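Local coordinates for purine nucleoside phosphorylase (PDB 6BHB), which probably catalyses the reversible phosphorolysis of purine nucleosides such as inosine and guanosine to free base and ribose 1-phosphate, at residues N117-I122 against A239-A244; G192-N197 against C216-M221. One frame throughout, in Å; residues are numbered along the deposited sequence.

Contact 1. Residues N117-I122 against A239-A244; sequences NLAGGI and AVSLIA. With DS1 (2-aminopyrimidin-5-ol), chain J; DMS (dimethyl sulfoxide), chain H.
Asn117 and Ser241, paired across two parallel strands, turn their side chains to the same face of the sheet and join there. Ser241 OG donates to Asn117 OD1 over 2.6 Å, in the plane of the amide and on a lone pair, the C=O...O angle being 118°. Asn117 can present this oxygen because CG sits between its own backbone N and carbonyl carbon (chi1 65°), which swings the amide across toward the Ser241 strand; ND2 is bonded in turn to Thr223 OG1. Ala119 CB lies next along the same face, 4.1 Å from Ser241 OG. On the other face Leu118 and Leu242 run side by side, pointing the same way, with their CD2 methyls 3.8 Å apart, and helix 259-283 packs against both. In the backbone, Leu242 N donates to Asn117 O at 2.8 Å and Ala244 N to Ala119 O at 3.1 Å, in a pair twisted by 53°. The bound aminopyrimidinol, which Asn245 OD1 holds by a hydrogen bond, packs on the backbone at Ala119 and Gly120 and on Ala244 CB, 3.3 Å from its amino N. With both its O and its N bonded, the buried Asn117 amide is fixed in rotation.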
# COMPACT_ATOMS: atom_id res chain seq x y z
N ASN A 117 10.05 4.15 -20.39
CA ASN A 117 8.85 4.71 -19.79
C ASN A 117 8.97 6.23 -19.73
O ASN A 117 10.04 6.80 -19.98
CB ASN A 117 8.60 4.13 -18.39
CG ASN A 117 9.68 4.51 -17.38
OD1 ASN A 117 10.06 5.68 -17.27
ND2 ASN A 117 10.17 3.53 -16.65
N LEU A 118 7.85 6.88 -19.42
CA LEU A 118 7.80 8.31 -19.14
C LEU A 118 7.60 8.51 -17.64
O LEU A 118 6.83 7.79 -17.01
CB LEU A 118 6.67 8.98 -19.91
CG LEU A 118 6.90 9.14 -21.42
CD1 LEU A 118 5.69 8.67 -22.20
CD2 LEU A 118 7.23 10.59 -21.75
N ALA A 119 8.29 9.50 -17.08
CA ALA A 119 8.30 9.69 -15.64
C ALA A 119 8.47 11.16 -15.31
O ALA A 119 8.85 11.98 -16.16
CB ALA A 119 9.41 8.87 -14.98
N GLY A 120 8.18 11.50 -14.06
CA GLY A 120 8.40 12.84 -13.56
C GLY A 120 9.74 12.97 -12.87
O GLY A 120 10.25 12.03 -12.27
N GLY A 121 10.33 14.17 -12.97
CA GLY A 121 11.62 14.44 -12.37
C GLY A 121 11.48 14.95 -10.95
O GLY A 121 10.72 15.89 -10.68
N ILE A 122 12.21 14.33 -10.03
CA ILE A 122 12.30 14.76 -8.64
C ILE A 122 13.64 15.44 -8.36
O ILE A 122 13.69 16.52 -7.77
CB ILE A 122 12.07 13.58 -7.68
CG1 ILE A 122 10.69 12.94 -7.91
CG2 ILE A 122 12.21 14.02 -6.22
CD1 ILE A 122 9.50 13.84 -7.61
N ALA A 239 16.50 -0.39 -18.05
CA ALA A 239 15.32 0.47 -18.00
C ALA A 239 15.74 1.92 -18.06
O ALA A 239 16.64 2.35 -17.33
CB ALA A 239 14.51 0.20 -16.72
N VAL A 240 15.09 2.69 -18.94
CA VAL A 240 15.41 4.10 -19.16
C VAL A 240 14.12 4.90 -19.08
O VAL A 240 13.12 4.54 -19.71
CB VAL A 240 16.10 4.33 -20.52
CG1 VAL A 240 16.47 5.80 -20.68
CG2 VAL A 240 17.33 3.44 -20.65
N SER A 241 14.14 5.99 -18.31
CA SER A 241 13.01 6.89 -18.18
C SER A 241 13.24 8.15 -18.99
O SER A 241 14.35 8.69 -19.03
CB SER A 241 12.77 7.26 -16.71
OG SER A 241 12.30 6.15 -15.97
N LEU A 242 12.18 8.62 -19.65
CA LEU A 242 12.17 9.92 -20.31
C LEU A 242 11.45 10.91 -19.39
O LEU A 242 10.31 10.67 -19.00
CB LEU A 242 11.49 9.85 -21.67
CG LEU A 242 11.19 11.18 -22.36
CD1 LEU A 242 12.46 11.99 -22.56
CD2 LEU A 242 10.49 10.94 -23.69
N ILE A 243 12.13 12.01 -19.05
CA ILE A 243 11.59 12.98 -18.11
C ILE A 243 10.68 13.95 -18.85
O ILE A 243 11.11 14.63 -19.78
CB ILE A 243 12.72 13.73 -17.39
CG1 ILE A 243 13.68 12.74 -16.71
CG2 ILE A 243 12.16 14.72 -16.37
CD1 ILE A 243 13.02 11.81 -15.71
N ALA A 244 9.41 14.02 -18.42
CA ALA A 244 8.46 14.94 -19.03
C ALA A 244 8.36 16.27 -18.30
O ALA A 244 7.88 17.24 -18.89
CB ALA A 244 7.07 14.29 -19.08
C3 DS1 J . 4.34 10.03 -15.31
C2 DS1 J . 4.21 10.22 -13.98
C1 DS1 J . 4.48 11.43 -13.43
O DS1 J . 3.81 9.13 -13.17
N1 DS1 J . 4.85 12.44 -14.21
N2 DS1 J . 4.72 11.04 -16.08
C DS1 J . 4.98 12.25 -15.54
N DS1 J . 5.40 13.35 -16.40
S DMS H . 5.10 4.50 -19.44
O DMS H . 5.14 5.78 -20.21
C1 DMS H . 4.14 4.72 -17.92
C2 DMS H . 4.00 3.33 -20.29

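Contact 2. Residues G192-N197 against C216-M221; sequences GVYAFN and CDVVGM. With DS1 (2-aminopyrimidin-5-ol), chain J.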
# COMPACT_ATOMS: atom_id res chain seq x y z
N GLY A 192 19.66 7.29 -11.89
CA GLY A 192 18.88 7.63 -10.72
C GLY A 192 18.00 6.50 -10.24
O GLY A 192 17.94 5.42 -10.84
N VAL A 193 17.30 6.78 -9.14
CA VAL A 193 16.44 5.81 -8.47
C VAL A 193 14.99 6.10 -8.86
O VAL A 193 14.55 7.25 -8.83
CB VAL A 193 16.62 5.88 -6.94
CG1 VAL A 193 15.63 4.98 -6.23
CG2 VAL A 193 18.05 5.52 -6.56
N TYR A 194 14.26 5.04 -9.20
CA TYR A 194 12.89 5.15 -9.70
C TYR A 194 11.91 4.79 -8.59
O TYR A 194 11.98 3.69 -8.03
CB TYR A 194 12.72 4.24 -10.91
CG TYR A 194 11.35 4.22 -11.56
CD1 TYR A 194 11.09 4.98 -12.70
CD2 TYR A 194 10.33 3.41 -11.06
CE1 TYR A 194 9.84 4.95 -13.30
CE2 TYR A 194 9.09 3.38 -11.66
CZ TYR A 194 8.84 4.14 -12.78
OH TYR A 194 7.60 4.10 -13.37
N ALA A 195 10.99 5.70 -8.29
CA ALA A 195 9.92 5.45 -7.34
C ALA A 195 8.66 5.01 -8.08
O ALA A 195 8.28 5.63 -9.08
CB ALA A 195 9.62 6.69 -6.50
N PHE A 196 8.03 3.94 -7.60
CA PHE A 196 6.84 3.37 -8.22
C PHE A 196 5.61 3.91 -7.52
O PHE A 196 5.33 3.55 -6.37
CB PHE A 196 6.90 1.84 -8.16
CG PHE A 196 5.73 1.14 -8.80
CD1 PHE A 196 4.90 1.79 -9.71
CD2 PHE A 196 5.46 -0.19 -8.49
CE1 PHE A 196 3.83 1.13 -10.29
CE2 PHE A 196 4.39 -0.85 -9.07
CZ PHE A 196 3.57 -0.19 -9.97
N ASN A 197 4.87 4.78 -8.20
CA ASN A 197 3.58 5.28 -7.75
C ASN A 197 2.49 4.51 -8.48
O ASN A 197 2.42 4.53 -9.71
CB ASN A 197 3.45 6.78 -8.02
CG ASN A 197 2.01 7.27 -7.96
OD1 ASN A 197 1.21 6.80 -7.15
ND2 ASN A 197 1.69 8.24 -8.81
N CYS A 216 14.50 9.88 -3.87
CA CYS A 216 14.03 9.45 -5.18
C CYS A 216 14.43 10.47 -6.24
O CYS A 216 14.37 11.68 -6.01
CB CYS A 216 12.51 9.28 -5.18
SG CYS A 216 11.90 8.10 -3.96
N ASP A 217 14.84 9.96 -7.41
CA ASP A 217 15.23 10.82 -8.52
C ASP A 217 14.12 11.00 -9.56
O ASP A 217 14.03 12.07 -10.17
CB ASP A 217 16.47 10.26 -9.22
CG ASP A 217 17.68 10.23 -8.30
OD1 ASP A 217 18.18 11.31 -7.93
OD2 ASP A 217 18.15 9.12 -7.97
N VAL A 218 13.29 9.98 -9.78
CA VAL A 218 12.18 10.06 -10.72
C VAL A 218 11.02 9.25 -10.16
O VAL A 218 11.19 8.42 -9.26
CB VAL A 218 12.56 9.56 -12.13
CG1 VAL A 218 13.83 10.24 -12.63
CG2 VAL A 218 12.73 8.05 -12.16
N VAL A 219 9.82 9.49 -10.69
CA VAL A 219 8.61 8.79 -10.26
C VAL A 219 7.76 8.46 -11.48
O VAL A 219 7.59 9.29 -12.38
CB VAL A 219 7.81 9.62 -9.24
CG1 VAL A 219 7.48 11.00 -9.79
CG2 VAL A 219 6.54 8.89 -8.82
N GLY A 220 7.21 7.24 -11.50
CA GLY A 220 6.36 6.80 -12.58
C GLY A 220 5.41 5.72 -12.11
O GLY A 220 5.43 5.30 -10.95
N MET A 221 4.56 5.24 -13.04
CA MET A 221 3.49 4.31 -12.73
C MET A 221 3.65 2.94 -13.39
O MET A 221 2.66 2.23 -13.57
CB MET A 221 2.13 4.89 -13.13
CG MET A 221 1.85 6.31 -12.65
SD MET A 221 0.30 6.94 -13.32
CE MET A 221 0.36 8.65 -12.77
C3 DS1 J . 4.34 10.03 -15.31
C2 DS1 J . 4.21 10.22 -13.98
C1 DS1 J . 4.48 11.43 -13.43
O DS1 J . 3.81 9.13 -13.17
N1 DS1 J . 4.85 12.44 -14.21
N2 DS1 J . 4.72 11.04 -16.08
C DS1 J . 4.98 12.25 -15.54
N DS1 J . 5.40 13.35 -16.40
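Tyr194 lies against Val218 and Gly220 in a beta-alpha-beta unit, in which strand 189-196 crosses over through helix 205-213 to its parallel neighbour 218-220. From CB, 4.0 Å from Val218 CG2, the side chain leaves with CG anti to the backbone N (chi1 180°) and runs along the sheet in the direction of Gly220. CG also faces this methyl, and CD1 comes closer, 3.5 Å from Val218 CG2, the two side chains crossing at about a right angle. Farther out CE1 and CZ pass beside the backbone of Gly220, CZ at 3.6 Å from Gly220 CA, while CE2 nears Gly220 O. The hydroxyl ends against the same glycine and accepts a hydrogen bond from Ser222 N. Just before strand 218-220, Asp217 OD2 takes the N-H of Val193 on its anti lone pair, while OD1 is held by Asn123; Val193 O accepts from both Asp217 N and Val218 N. At the other end Asn197 and Met221 lie side by side, near Gly142 and Phe161 of a neighbouring subunit, so this edge of the ligand site adjoins the subunit interface. There the extended Met221 borders the aminopyrimidinol, with CG and CE each 3.5 Å from the ligand hydroxyl O.

Both contacts are buried parallel strand pairs of one mixed sheet, their centres about 8 Å apart. Strand 112-121 joins them: it runs antiparallel to 218-220, with Gly120 N probably bonded to Val219 O and Ile122 N to Asp217 O. Contact 2 is nested, along the chain, within the loop that contact 1 closes. Their chemistry differs with place. Contact 1, untouched by other subunits, pairs a buried amide-hydroxyl bond with leucine packing; beyond the backbone bonds both share, contact 2 adds an aromatic ring against a glycine and a carboxylate on a backbone N-H, and two neighbouring subunits reach it. The ligand touches both, its amino end near contact 1 and its hydroxyl near contact 2.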